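Local coordinates for protein DNA-3-methyladenine glycosidase II, putative (Deinococcus radiodurans, PDB 2YG9) that belongs to the HhH-GPD superfamily of base excision DNA repair proteins and is built of helices and loops without strands, at residues Gly129-Ala134 with Ala146-Leu151; Glu51-Ala56 with Ala207-Trp212; Gln80-Arg85 with Val109-Ala114; Pro20-Pro25 with Leu167-Val172. All blocks are in the same frame, centred on the assembly; numbering follows the deposited sequence.

Contact 1. Residues Gly129-Ala134 with Ala146-Leu151; sequences GQIDFA and AELVQL
Ile131 and Glu147 bring the two segments together, with their CA atoms 6.8 Å apart. Gly129-Ala134 is an irregular chain. It leaves helix 113-127 through a Schellman motif, in which Gly129 takes a positive phi of 81°. Ala146-Leu151 holds the last part of helix 141-149 and the turn that follows. A backbone bond from Leu151 N to Leu148 O, 2.9 Å long, ties this turn.

Ile131 is the main side chain between them. Its chain is extended at chi2 (166°), and Ile131 CD1 meets Leu151 CD1 tip to tip at 3.6 Å. Ile131 CD1 also lies 4.3 Å from Leu148 CD2. Ile131 and Glu147 run past each other in opposite directions, with CG1 of Ile131 4.1 Å from CB of Glu147. The Glu147 chain bends at chi2 (-47°). This bend brings OE1 of Glu147 to within 3.7 Å of Gln130 O, at the exposed edge of the contact.

Ile131 CG2 lies over one face of the Phe133 ring, toward the rim. Phe133 CE1 approaches Leu148 CD2 obliquely at 4.4 Å. Outside the two segments, the Phe133 ring meets that of Phe62 edge-to-face, and Leu151 packs on Ala122 and Ala125 of helix 113-127.

Leu151 opens the hairpin between helices 141-149 and 156-166. The contact thus packs the preceding loop against the helix-hairpin-helix motif that gives the superfamily its name.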
loop_
_atom_site.group_PDB
_atom_site.type_symbol
_atom_site.label_atom_id
_atom_site.label_comp_id
_atom_site.label_asym_id
_atom_site.label_seq_id
_atom_site.Cartn_x
_atom_site.Cartn_y
_atom_site.Cartn_z
ATOM N N GLY A 129 10.771 15.124 -12.861
ATOM C CA GLY A 129 11.569 15.052 -11.652
ATOM C C GLY A 129 10.845 15.401 -10.354
ATOM O O GLY A 129 11.485 15.440 -9.284
ATOM N N GLN A 130 9.533 15.616 -10.432
ATOM C CA GLN A 130 8.711 15.960 -9.261
ATOM C C GLN A 130 8.634 14.802 -8.288
ATOM O O GLN A 130 8.560 15.020 -7.088
ATOM C CB GLN A 130 7.301 16.375 -9.641
ATOM C CG GLN A 130 7.176 17.798 -10.237
ATOM C CD GLN A 130 7.097 18.953 -9.192
ATOM O OE1 GLN A 130 7.615 18.835 -8.079
ATOM N NE2 GLN A 130 6.449 20.081 -9.579
ATOM N N ILE A 131 8.647 13.585 -8.816
ATOM C CA ILE A 131 8.733 12.379 -8.005
ATOM C C ILE A 131 9.838 11.533 -8.612
ATOM O O ILE A 131 9.768 11.182 -9.779
ATOM C CB ILE A 131 7.400 11.558 -7.982
ATOM C CG1 ILE A 131 6.231 12.410 -7.450
ATOM C CG2 ILE A 131 7.580 10.306 -7.115
ATOM C CD1 ILE A 131 4.785 11.822 -7.705
ATOM N N ASP A 132 10.838 11.206 -7.793
ATOM C CA ASP A 132 12.014 10.474 -8.223
ATOM C C ASP A 132 11.808 9.023 -7.810
ATOM O O ASP A 132 12.354 8.561 -6.803
ATOM C CB ASP A 132 13.274 11.118 -7.587
ATOM C CG ASP A 132 14.585 10.528 -8.090
ATOM O OD1 ASP A 132 14.587 9.609 -8.918
ATOM O OD2 ASP A 132 15.634 10.983 -7.613
ATOM N N PHE A 133 11.023 8.307 -8.626
ATOM C CA PHE A 133 10.643 6.930 -8.337
ATOM C C PHE A 133 11.861 6.028 -8.231
ATOM O O PHE A 133 11.814 5.025 -7.518
ATOM C CB PHE A 133 9.650 6.389 -9.389
ATOM C CG PHE A 133 8.270 7.003 -9.320
ATOM C CD1 PHE A 133 7.283 6.442 -8.501
ATOM C CD2 PHE A 133 7.943 8.117 -10.091
ATOM C CE1 PHE A 133 6.008 6.978 -8.425
ATOM C CE2 PHE A 133 6.646 8.660 -10.030
ATOM C CZ PHE A 133 5.677 8.096 -9.185
ATOM N N ALA A 134 12.973 6.391 -8.877
ATOM C CA ALA A 134 14.181 5.569 -8.805
ATOM C C ALA A 134 14.941 5.710 -7.472
ATOM O O ALA A 134 15.772 4.842 -7.110
ATOM C CB ALA A 134 15.099 5.879 -9.985
ATOM N N ALA A 146 3.470 12.866 0.863
ATOM C CA ALA A 146 3.050 14.201 0.470
ATOM C C ALA A 146 3.165 14.376 -1.052
ATOM O O ALA A 146 2.296 14.989 -1.682
ATOM C CB ALA A 146 3.886 15.261 1.196
ATOM N N GLU A 147 4.219 13.828 -1.656
ATOM C CA GLU A 147 4.371 13.973 -3.100
ATOM C C GLU A 147 3.364 13.159 -3.889
ATOM O O GLU A 147 2.898 13.599 -4.943
ATOM C CB GLU A 147 5.795 13.627 -3.549
ATOM C CG GLU A 147 6.847 14.627 -3.108
ATOM C CD GLU A 147 6.475 16.094 -3.362
ATOM O OE1 GLU A 147 6.265 16.491 -4.555
ATOM O OE2 GLU A 147 6.397 16.849 -2.348
ATOM N N LEU A 148 3.072 11.940 -3.424
ATOM C CA LEU A 148 2.038 11.116 -4.065
ATOM C C LEU A 148 0.642 11.739 -3.964
ATOM O O LEU A 148 -0.122 11.766 -4.947
ATOM C CB LEU A 148 2.034 9.710 -3.476
ATOM C CG LEU A 148 3.244 8.853 -3.844
ATOM C CD1 LEU A 148 3.188 7.605 -2.997
ATOM C CD2 LEU A 148 3.267 8.527 -5.326
ATOM N N VAL A 149 0.303 12.227 -2.769
ATOM C CA VAL A 149 -0.962 12.922 -2.503
ATOM C C VAL A 149 -1.244 14.073 -3.467
ATOM O O VAL A 149 -2.393 14.317 -3.789
ATOM C CB VAL A 149 -1.050 13.416 -1.005
ATOM C CG1 VAL A 149 -2.158 14.494 -0.787
ATOM C CG2 VAL A 149 -1.300 12.192 -0.113
ATOM N N GLN A 150 -0.204 14.745 -3.933
ATOM C CA GLN A 150 -0.393 15.878 -4.877
ATOM C C GLN A 150 -0.905 15.441 -6.232
ATOM O O GLN A 150 -1.398 16.263 -6.997
ATOM C CB GLN A 150 0.895 16.688 -5.064
ATOM C CG GLN A 150 1.174 17.568 -3.904
ATOM C CD GLN A 150 -0.024 18.457 -3.493
ATOM O OE1 GLN A 150 -0.448 19.347 -4.266
ATOM N NE2 GLN A 150 -0.587 18.196 -2.284
ATOM N N LEU A 151 -0.819 14.152 -6.532
ATOM C CA LEU A 151 -1.319 13.645 -7.808
ATOM C C LEU A 151 -2.829 13.495 -7.712
ATOM O O LEU A 151 -3.336 13.064 -6.650
ATOM C CB LEU A 151 -0.671 12.299 -8.161
ATOM C CG LEU A 151 0.862 12.330 -8.311
ATOM C CD1 LEU A 151 1.416 10.896 -8.443
ATOM C CD2 LEU A 151 1.253 13.218 -9.485
#

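Contact 2. Residues Glu51-Ala56 with Ala207-Trp212; sequences ELPVLA and ASRYLW
Arg209 grips the carbonyl oxygen of Pro53 end-on, with two nitrogens on one acceptor. Arg209 NH1 lies 3.0 Å from Pro53 O, nearly in line with the carbonyl bond. Arg209 NH2 is 2.9 Å from Pro53 O and uses a lone pair in the carbonyl plane. Neither bond is straight; the N-H...O angles are 144° and 148°. The oxygen stays close to the guanidinium plane, so the pair of bonds fixes the rotation of that group.

A water links both segments: it donates to Glu51 OE2 and Tyr210 OH and accepts from Leu52 N at 3.0 Å. Tyr210 OH also bonds to Gly50 O.

Leucines cover the flat groups. Leu55 CG packs over one guanidinium face, 3.6 Å from Arg209 NH1, and Leu52 CB lies over the opposite face. A bend at chi3 (63°) in Arg209 helps set the guanidinium between them. Leu52 also makes a CH-pi contact: its CD1 sits 3.6 Å from the centroid of the Tyr210 ring, almost on the ring normal. Leu52 CD1 also touches Arg209 CB at 3.7 Å.

The contact binds the loop between helices 40-49 and 61-71 to helix 204-219. Tyr210 packs on Val45, Thr46 and Cys49 of helix 40-49. On helix 156-166, Arg209 touches Leu164 and Leu55 touches Phe165.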
loop_
_atom_site.group_PDB
_atom_site.type_symbol
_atom_site.label_atom_id
_atom_site.label_comp_id
_atom_site.label_asym_id
_atom_site.label_seq_id
_atom_site.Cartn_x
_atom_site.Cartn_y
_atom_site.Cartn_z
ATOM N N GLU A 51 1.471 -17.324 10.096
ATOM C CA GLU A 51 2.534 -16.577 9.439
ATOM C C GLU A 51 2.041 -15.892 8.178
ATOM O O GLU A 51 1.212 -16.420 7.456
ATOM C CB GLU A 51 3.705 -17.495 9.102
ATOM C CG GLU A 51 5.009 -16.744 9.007
ATOM C CD GLU A 51 5.714 -16.651 10.363
ATOM O OE1 GLU A 51 6.020 -17.768 10.884
ATOM O OE2 GLU A 51 5.980 -15.505 10.880
ATOM N N LEU A 52 2.549 -14.685 7.948
ATOM C CA LEU A 52 2.251 -13.896 6.749
ATOM C C LEU A 52 3.521 -13.789 5.917
ATOM O O LEU A 52 4.603 -13.706 6.472
ATOM C CB LEU A 52 1.765 -12.501 7.135
ATOM C CG LEU A 52 0.502 -12.341 7.972
ATOM C CD1 LEU A 52 0.158 -10.879 8.225
ATOM C CD2 LEU A 52 -0.623 -13.068 7.280
ATOM N N PRO A 53 3.407 -13.826 4.577
ATOM C CA PRO A 53 4.624 -13.751 3.737
ATOM C C PRO A 53 5.424 -12.431 3.895
ATOM O O PRO A 53 4.826 -11.351 4.082
ATOM C CB PRO A 53 4.090 -13.869 2.316
ATOM C CG PRO A 53 2.594 -13.630 2.419
ATOM C CD PRO A 53 2.164 -13.911 3.794
ATOM N N VAL A 54 6.745 -12.534 3.843
ATOM C CA VAL A 54 7.615 -11.358 3.862
ATOM C C VAL A 54 7.514 -10.600 2.492
ATOM O O VAL A 54 7.805 -11.157 1.425
ATOM C CB VAL A 54 9.093 -11.730 4.217
ATOM C CG1 VAL A 54 9.981 -10.511 4.332
ATOM C CG2 VAL A 54 9.193 -12.502 5.540
ATOM N N LEU A 55 7.146 -9.325 2.538
ATOM C CA LEU A 55 7.070 -8.475 1.333
ATOM C C LEU A 55 8.452 -7.931 0.958
ATOM O O LEU A 55 9.157 -7.379 1.810
ATOM C CB LEU A 55 6.127 -7.274 1.552
ATOM C CG LEU A 55 4.759 -7.671 2.057
ATOM C CD1 LEU A 55 3.854 -6.493 2.220
ATOM C CD2 LEU A 55 4.197 -8.715 1.129
ATOM N N ALA A 56 8.807 -8.079 -0.315
ATOM C CA ALA A 56 10.047 -7.555 -0.871
ATOM C C ALA A 56 9.783 -6.198 -1.471
ATOM O O ALA A 56 8.810 -6.017 -2.208
ATOM C CB ALA A 56 10.592 -8.508 -1.966
ATOM N N ALA A 207 1.509 -5.231 11.825
ATOM C CA ALA A 207 0.317 -5.169 12.696
ATOM C C ALA A 207 -0.902 -4.924 11.809
ATOM O O ALA A 207 -1.867 -5.602 11.932
ATOM C CB ALA A 207 0.429 -4.064 13.694
ATOM N N SER A 208 -0.825 -3.924 10.925
ATOM C CA SER A 208 -1.896 -3.637 9.963
ATOM C C SER A 208 -2.277 -4.905 9.154
ATOM O O SER A 208 -3.449 -5.252 9.036
ATOM C CB SER A 208 -1.464 -2.508 9.033
ATOM O OG SER A 208 -1.439 -1.262 9.689
ATOM N N ARG A 209 -1.279 -5.600 8.615
ATOM C CA ARG A 209 -1.527 -6.817 7.853
ATOM C C ARG A 209 -2.204 -7.914 8.691
ATOM O O ARG A 209 -3.087 -8.647 8.183
ATOM C CB ARG A 209 -0.225 -7.311 7.219
ATOM C CG ARG A 209 0.284 -6.369 6.117
ATOM C CD ARG A 209 1.619 -6.863 5.560
ATOM N NE ARG A 209 1.469 -8.184 4.929
ATOM C CZ ARG A 209 2.445 -9.087 4.753
ATOM N NH1 ARG A 209 3.666 -8.887 5.216
ATOM N NH2 ARG A 209 2.163 -10.233 4.161
ATOM N N TYR A 210 -1.841 -8.000 9.965
ATOM C CA TYR A 210 -2.529 -8.927 10.872
ATOM C C TYR A 210 -3.954 -8.511 11.183
ATOM O O TYR A 210 -4.817 -9.362 11.317
ATOM C CB TYR A 210 -1.712 -9.184 12.162
ATOM C CG TYR A 210 -0.700 -10.302 12.013
ATOM C CD1 TYR A 210 -1.116 -11.636 11.855
ATOM C CD2 TYR A 210 0.647 -10.034 11.967
ATOM C CE1 TYR A 210 -0.184 -12.673 11.679
ATOM C CE2 TYR A 210 1.581 -11.062 11.789
ATOM C CZ TYR A 210 1.159 -12.381 11.649
ATOM O OH TYR A 210 2.130 -13.364 11.479
ATOM N N LEU A 211 -4.230 -7.212 11.312
ATOM C CA LEU A 211 -5.629 -6.778 11.418
ATOM C C LEU A 211 -6.485 -7.165 10.199
ATOM O O LEU A 211 -7.648 -7.630 10.337
ATOM C CB LEU A 211 -5.725 -5.272 11.688
ATOM C CG LEU A 211 -5.311 -4.760 13.081
ATOM C CD1 LEU A 211 -5.474 -3.251 13.116
ATOM C CD2 LEU A 211 -6.111 -5.454 14.185
ATOM N N TRP A 212 -5.942 -6.977 8.999
ATOM C CA TRP A 212 -6.672 -7.372 7.797
ATOM C C TRP A 212 -6.808 -8.902 7.755
ATOM O O TRP A 212 -7.844 -9.452 7.311
ATOM C CB TRP A 212 -5.962 -6.877 6.522
ATOM C CG TRP A 212 -6.060 -5.381 6.272
ATOM C CD1 TRP A 212 -7.176 -4.619 6.337
ATOM C CD2 TRP A 212 -4.988 -4.494 5.911
ATOM N NE1 TRP A 212 -6.883 -3.312 6.017
ATOM C CE2 TRP A 212 -5.545 -3.207 5.755
ATOM C CE3 TRP A 212 -3.622 -4.672 5.659
ATOM C CZ2 TRP A 212 -4.776 -2.089 5.391
ATOM C CZ3 TRP A 212 -2.858 -3.548 5.305
ATOM C CH2 TRP A 212 -3.443 -2.287 5.190
HETATM O O HOH W 1 4.376 -13.523 9.962
#

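Contact 3. Residues Gln80-Arg85 with Val109-Ala114; sequences QAIYGR and VGLSWA
Arg85 turns the side of its guanidinium to Val109 O and holds that one oxygen with two nitrogens. Arg85 NE is 2.8 Å from Val109 O, approaching at a tilt of 22° from the carbonyl plane. Arg85 NH2 lies 3.0 Å from Val109 O and comes nearly end-on to the carbonyl. The oxygen itself is close to the guanidinium plane. A bend at chi3 (-72°) folds the arginine back along its own helix, where Ile82 CA lies over one face of the group. Nearer the backbone, Arg85 CB rests 4.0 Å from Val109 CB.

Ile82 supplies the apolar half. Ile82 CG1 stands opposite the backbone N about the first torsion (chi1 -164°) and passes 3.6 Å from Val109 O. Beyond it, Ile82 CD1 reaches Gly110 C at 3.5 Å. Ile82 CD1 touches Leu111 CD2 at 3.6 Å, and the two side chains meet at a slant.

Gly110, with positive phi, forms a Schellman motif after helix 103-108. Ser112 then caps helix 113-127, its OG bonded to Lys115 N. The linker between these two helices lies against helix 76-87, while Leu111 also packs on Ala70 of helix 61-71.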
loop_
_atom_site.group_PDB
_atom_site.type_symbol
_atom_site.label_atom_id
_atom_site.label_comp_id
_atom_site.label_asym_id
_atom_site.label_seq_id
_atom_site.Cartn_x
_atom_site.Cartn_y
_atom_site.Cartn_z
ATOM N N GLN A 80 -5.479 -7.630 -13.233
ATOM C CA GLN A 80 -4.328 -8.214 -13.910
ATOM C C GLN A 80 -4.362 -7.981 -15.410
ATOM O O GLN A 80 -3.361 -7.566 -15.982
ATOM C CB GLN A 80 -4.129 -9.717 -13.589
ATOM C CG GLN A 80 -2.901 -10.357 -14.320
ATOM C CD GLN A 80 -1.550 -9.598 -14.147
ATOM O OE1 GLN A 80 -0.957 -9.606 -13.059
ATOM N NE2 GLN A 80 -1.055 -8.970 -15.241
ATOM N N ALA A 81 -5.511 -8.258 -16.015
ATOM C CA ALA A 81 -5.781 -8.063 -17.441
ATOM C C ALA A 81 -5.438 -6.671 -17.937
ATOM O O ALA A 81 -4.763 -6.508 -18.967
ATOM C CB ALA A 81 -7.263 -8.337 -17.720
ATOM N N ILE A 82 -5.965 -5.664 -17.238
ATOM C CA ILE A 82 -5.786 -4.272 -17.633
ATOM C C ILE A 82 -4.325 -3.837 -17.478
ATOM O O ILE A 82 -3.805 -3.110 -18.318
ATOM C CB ILE A 82 -6.737 -3.325 -16.839
ATOM C CG1 ILE A 82 -6.818 -1.964 -17.530
ATOM C CG2 ILE A 82 -6.313 -3.187 -15.381
ATOM C CD1 ILE A 82 -8.051 -1.176 -17.153
ATOM N N TYR A 83 -3.654 -4.311 -16.435
ATOM C CA TYR A 83 -2.236 -4.014 -16.265
ATOM C C TYR A 83 -1.422 -4.648 -17.412
ATOM O O TYR A 83 -0.497 -4.048 -17.916
ATOM C CB TYR A 83 -1.683 -4.465 -14.897
ATOM C CG TYR A 83 -0.284 -3.920 -14.676
ATOM C CD1 TYR A 83 -0.091 -2.565 -14.468
ATOM C CD2 TYR A 83 0.832 -4.730 -14.761
ATOM C CE1 TYR A 83 1.168 -2.040 -14.324
ATOM C CE2 TYR A 83 2.126 -4.195 -14.606
ATOM C CZ TYR A 83 2.272 -2.854 -14.387
ATOM O OH TYR A 83 3.517 -2.279 -14.249
ATOM N N GLY A 84 -1.820 -5.845 -17.837
ATOM C CA GLY A 84 -1.198 -6.509 -18.970
ATOM C C GLY A 84 -1.415 -5.737 -20.241
ATOM O O GLY A 84 -0.530 -5.655 -21.065
ATOM N N ARG A 85 -2.583 -5.139 -20.411
ATOM C CA ARG A 85 -2.808 -4.257 -21.587
ATOM C C ARG A 85 -1.953 -2.974 -21.569
ATOM O O ARG A 85 -1.483 -2.501 -22.622
ATOM C CB ARG A 85 -4.277 -3.930 -21.749
ATOM C CG ARG A 85 -5.081 -5.152 -22.021
ATOM C CD ARG A 85 -6.479 -4.825 -22.513
ATOM N NE ARG A 85 -7.309 -4.288 -21.448
ATOM C CZ ARG A 85 -7.981 -5.021 -20.576
ATOM N NH1 ARG A 85 -7.899 -6.343 -20.611
ATOM N NH2 ARG A 85 -8.755 -4.423 -19.676
ATOM N N VAL A 109 -7.670 0.938 -23.145
ATOM C CA VAL A 109 -7.285 -0.274 -22.459
ATOM C C VAL A 109 -8.281 -0.613 -21.395
ATOM O O VAL A 109 -8.185 -1.660 -20.811
ATOM C CB VAL A 109 -5.828 -0.236 -21.828
ATOM C CG1 VAL A 109 -4.798 -0.030 -22.915
ATOM C CG2 VAL A 109 -5.730 0.795 -20.666
ATOM N N GLY A 110 -9.213 0.292 -21.114
ATOM C CA GLY A 110 -10.250 0.040 -20.127
ATOM C C GLY A 110 -10.228 0.915 -18.907
ATOM O O GLY A 110 -11.037 0.712 -18.005
ATOM N N LEU A 111 -9.348 1.907 -18.874
ATOM C CA LEU A 111 -9.236 2.784 -17.718
ATOM C C LEU A 111 -10.337 3.820 -17.669
ATOM O O LEU A 111 -10.682 4.418 -18.663
ATOM C CB LEU A 111 -7.888 3.508 -17.698
ATOM C CG LEU A 111 -6.645 2.662 -17.444
ATOM C CD1 LEU A 111 -5.431 3.533 -17.551
ATOM C CD2 LEU A 111 -6.644 1.968 -16.043
ATOM N N SER A 112 -10.876 4.047 -16.491
ATOM C CA SER A 112 -11.751 5.214 -16.277
ATOM C C SER A 112 -10.965 6.503 -16.584
ATOM O O SER A 112 -9.738 6.501 -16.549
ATOM C CB SER A 112 -12.193 5.207 -14.838
ATOM O OG SER A 112 -11.099 5.432 -14.001
ATOM N N TRP A 113 -11.658 7.591 -16.886
ATOM C CA TRP A 113 -10.999 8.867 -17.071
ATOM C C TRP A 113 -10.206 9.294 -15.834
ATOM O O TRP A 113 -9.103 9.805 -15.982
ATOM C CB TRP A 113 -12.003 9.958 -17.438
ATOM C CG TRP A 113 -12.453 9.846 -18.865
ATOM C CD1 TRP A 113 -13.689 9.504 -19.294
ATOM C CD2 TRP A 113 -11.654 10.045 -20.037
ATOM N NE1 TRP A 113 -13.732 9.489 -20.668
ATOM C CE2 TRP A 113 -12.505 9.839 -21.156
ATOM C CE3 TRP A 113 -10.312 10.418 -20.254
ATOM C CZ2 TRP A 113 -12.064 9.977 -22.460
ATOM C CZ3 TRP A 113 -9.863 10.541 -21.545
ATOM C CH2 TRP A 113 -10.730 10.325 -22.642
ATOM N N ALA A 114 -10.765 9.084 -14.642
ATOM C CA ALA A 114 -10.042 9.337 -13.395
ATOM C C ALA A 114 -8.648 8.642 -13.378
ATOM O O ALA A 114 -7.637 9.252 -13.070
ATOM C CB ALA A 114 -10.889 8.879 -12.194
#

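Contact 4. Residues Pro20-Pro25 with Leu167-Val172; sequences PAVLPP and LARPDV
Leu23 and Pro170 form the tightest apolar pair: Leu23 CB is 3.5 Å from Pro170 CG, closer than usual for two carbons. The proline ring also lies against backbone carbonyls. Pro170 CD is 3.3 Å from Leu23 O, and Pro170 CG is 3.5 Å from Pro24 O. Further along, Pro25 CA makes a CA-H...O contact of 3.3 Å with Ala168 O, bent to 124° at the hydrogen. Pro25 CB and Ala168 CB add an apolar touch at 3.9 Å.

Val22 and Arg169 meet differently. A chi1 of -170° swings CG1 of Val22 to the far side from its backbone N, over the centre of the guanidinium face and 3.7 Å from Arg169 CZ. Leu23 CD1 comes across the stem of Asp171 and touches Asp171 CB at 3.6 Å.

The second shell fixes the two charged groups. Arg169 NH1 forms a salt bridge with Asp141 OD1 and a hydrogen bond with Gln139 O. Asp171 OD1 forms a salt bridge with Arg204 NE. Ser205 OG holds the backbone at Arg169 O and Val172 N. Both segments are irregular loops, and their touching parts run 107° apart. Ala168, with positive phi, marks the turn out of helix 156-166.

The contact itself depends on carbon surfaces, on carbonyl oxygens facing proline carbons and on one CH...O approach. Asp141 and Arg204 probably balance the two charges. The proline-rich chain has no polar side chain here, and it meets Arg169 and Asp171 through carbon alone.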
loop_
_atom_site.group_PDB
_atom_site.type_symbol
_atom_site.label_atom_id
_atom_site.label_comp_id
_atom_site.label_asym_id
_atom_site.label_seq_id
_atom_site.Cartn_x
_atom_site.Cartn_y
_atom_site.Cartn_z
ATOM N N PRO A 20 11.130 11.219 10.792
ATOM C CA PRO A 20 11.825 9.981 11.134
ATOM C C PRO A 20 12.635 9.380 9.974
ATOM O O PRO A 20 12.197 9.436 8.826
ATOM C CB PRO A 20 10.681 9.027 11.551
ATOM C CG PRO A 20 9.503 9.883 11.845
ATOM C CD PRO A 20 9.665 11.093 10.954
ATOM N N ALA A 21 13.803 8.808 10.299
ATOM C CA ALA A 21 14.646 8.119 9.315
ATOM C C ALA A 21 13.887 6.939 8.727
ATOM O O ALA A 21 13.133 6.259 9.436
ATOM C CB ALA A 21 15.939 7.634 9.943
ATOM N N VAL A 22 14.108 6.704 7.434
ATOM C CA VAL A 22 13.454 5.627 6.726
ATOM C C VAL A 22 13.847 4.307 7.402
ATOM O O VAL A 22 15.034 4.032 7.618
ATOM C CB VAL A 22 13.873 5.610 5.237
ATOM C CG1 VAL A 22 13.020 4.642 4.449
ATOM C CG2 VAL A 22 13.769 6.993 4.652
ATOM N N LEU A 23 12.848 3.490 7.715
ATOM C CA LEU A 23 13.082 2.147 8.239
ATOM C C LEU A 23 13.135 1.146 7.090
ATOM O O LEU A 23 12.250 1.166 6.191
ATOM C CB LEU A 23 11.985 1.782 9.247
ATOM C CG LEU A 23 11.893 2.656 10.508
ATOM C CD1 LEU A 23 10.537 2.547 11.199
ATOM C CD2 LEU A 23 13.009 2.318 11.489
ATOM N N PRO A 24 14.167 0.262 7.082
ATOM C CA PRO A 24 14.245 -0.700 6.001
ATOM C C PRO A 24 13.138 -1.769 6.045
ATOM O O PRO A 24 12.633 -2.100 7.116
ATOM C CB PRO A 24 15.619 -1.343 6.197
ATOM C CG PRO A 24 15.897 -1.208 7.628
ATOM C CD PRO A 24 15.300 0.122 8.006
ATOM N N PRO A 25 12.781 -2.322 4.884
ATOM C CA PRO A 25 11.854 -3.457 4.883
ATOM C C PRO A 25 12.368 -4.603 5.736
ATOM O O PRO A 25 13.600 -4.871 5.789
ATOM C CB PRO A 25 11.832 -3.900 3.416
ATOM C CG PRO A 25 12.258 -2.665 2.644
ATOM C CD PRO A 25 13.207 -1.943 3.523
ATOM N N LEU A 167 6.520 -0.665 -1.535
ATOM C CA LEU A 167 7.835 -0.315 -1.051
ATOM C C LEU A 167 8.213 -1.171 0.165
ATOM O O LEU A 167 9.361 -1.127 0.588
ATOM C CB LEU A 167 7.911 1.181 -0.720
ATOM C CG LEU A 167 7.515 2.147 -1.849
ATOM C CD1 LEU A 167 7.846 3.588 -1.522
ATOM C CD2 LEU A 167 8.093 1.697 -3.206
ATOM N N ALA A 168 7.262 -1.964 0.681
ATOM C CA ALA A 168 7.485 -2.808 1.898
ATOM C C ALA A 168 8.042 -2.055 3.106
ATOM O O ALA A 168 8.816 -2.583 3.926
ATOM C CB ALA A 168 8.355 -4.026 1.553
ATOM N N ARG A 169 7.594 -0.823 3.276
ATOM C CA ARG A 169 7.971 -0.093 4.462
ATOM C C ARG A 169 7.302 -0.690 5.687
ATOM O O ARG A 169 6.145 -1.078 5.609
ATOM C CB ARG A 169 7.635 1.348 4.309
ATOM C CG ARG A 169 8.287 1.923 3.116
ATOM C CD ARG A 169 8.846 3.195 3.408
ATOM N NE ARG A 169 9.654 3.732 2.296
ATOM C CZ ARG A 169 10.076 4.997 2.256
ATOM N NH1 ARG A 169 9.702 5.847 3.206
ATOM N NH2 ARG A 169 10.816 5.426 1.243
ATOM N N PRO A 170 8.055 -0.820 6.798
ATOM C CA PRO A 170 7.590 -1.571 7.978
ATOM C C PRO A 170 6.709 -0.864 9.015
ATOM O O PRO A 170 6.185 -1.531 9.927
ATOM C CB PRO A 170 8.897 -1.945 8.639
ATOM C CG PRO A 170 9.731 -0.729 8.432
ATOM C CD PRO A 170 9.433 -0.322 7.010
ATOM N N ASP A 171 6.510 0.445 8.926
ATOM C CA ASP A 171 5.936 1.148 10.034
ATOM C C ASP A 171 4.775 2.080 9.634
ATOM O O ASP A 171 4.727 3.263 10.013
ATOM C CB ASP A 171 7.027 1.907 10.810
ATOM C CG ASP A 171 6.549 2.339 12.163
ATOM O OD1 ASP A 171 5.650 1.672 12.737
ATOM O OD2 ASP A 171 7.032 3.356 12.659
ATOM N N VAL A 172 3.837 1.516 8.878
ATOM C CA VAL A 172 2.725 2.265 8.321
ATOM C C VAL A 172 1.386 1.792 8.890
ATOM O O VAL A 172 0.991 0.662 8.652
ATOM C CB VAL A 172 2.636 2.096 6.800
ATOM C CG1 VAL A 172 1.439 2.973 6.239
ATOM C CG2 VAL A 172 3.992 2.460 6.085
#

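Overall arrangement
Along the chain, contact 3 is complete before contact 1 begins, and both fall within the spans that contacts 2 and 4 close. Helix 113-127 starts in contact 3 and ends before the loop of contact 1; their centres are 22 Å apart. Contacts 2 and 4 interleave, lie 14 Å apart between centres and touch: Ala168 CB packs on Leu55 O, and Ser208 OG probably hydrogen-bonds to Val172 O. Contact 3 lies across the chain's centre from both; contact 1 does so from contact 2, its centre about 17 Å from that of contact 4. Loops 20-25 and 51-56 gather near helix 204-219 on one side; helix 76-87 meets the linker before helix 113-127 on the other.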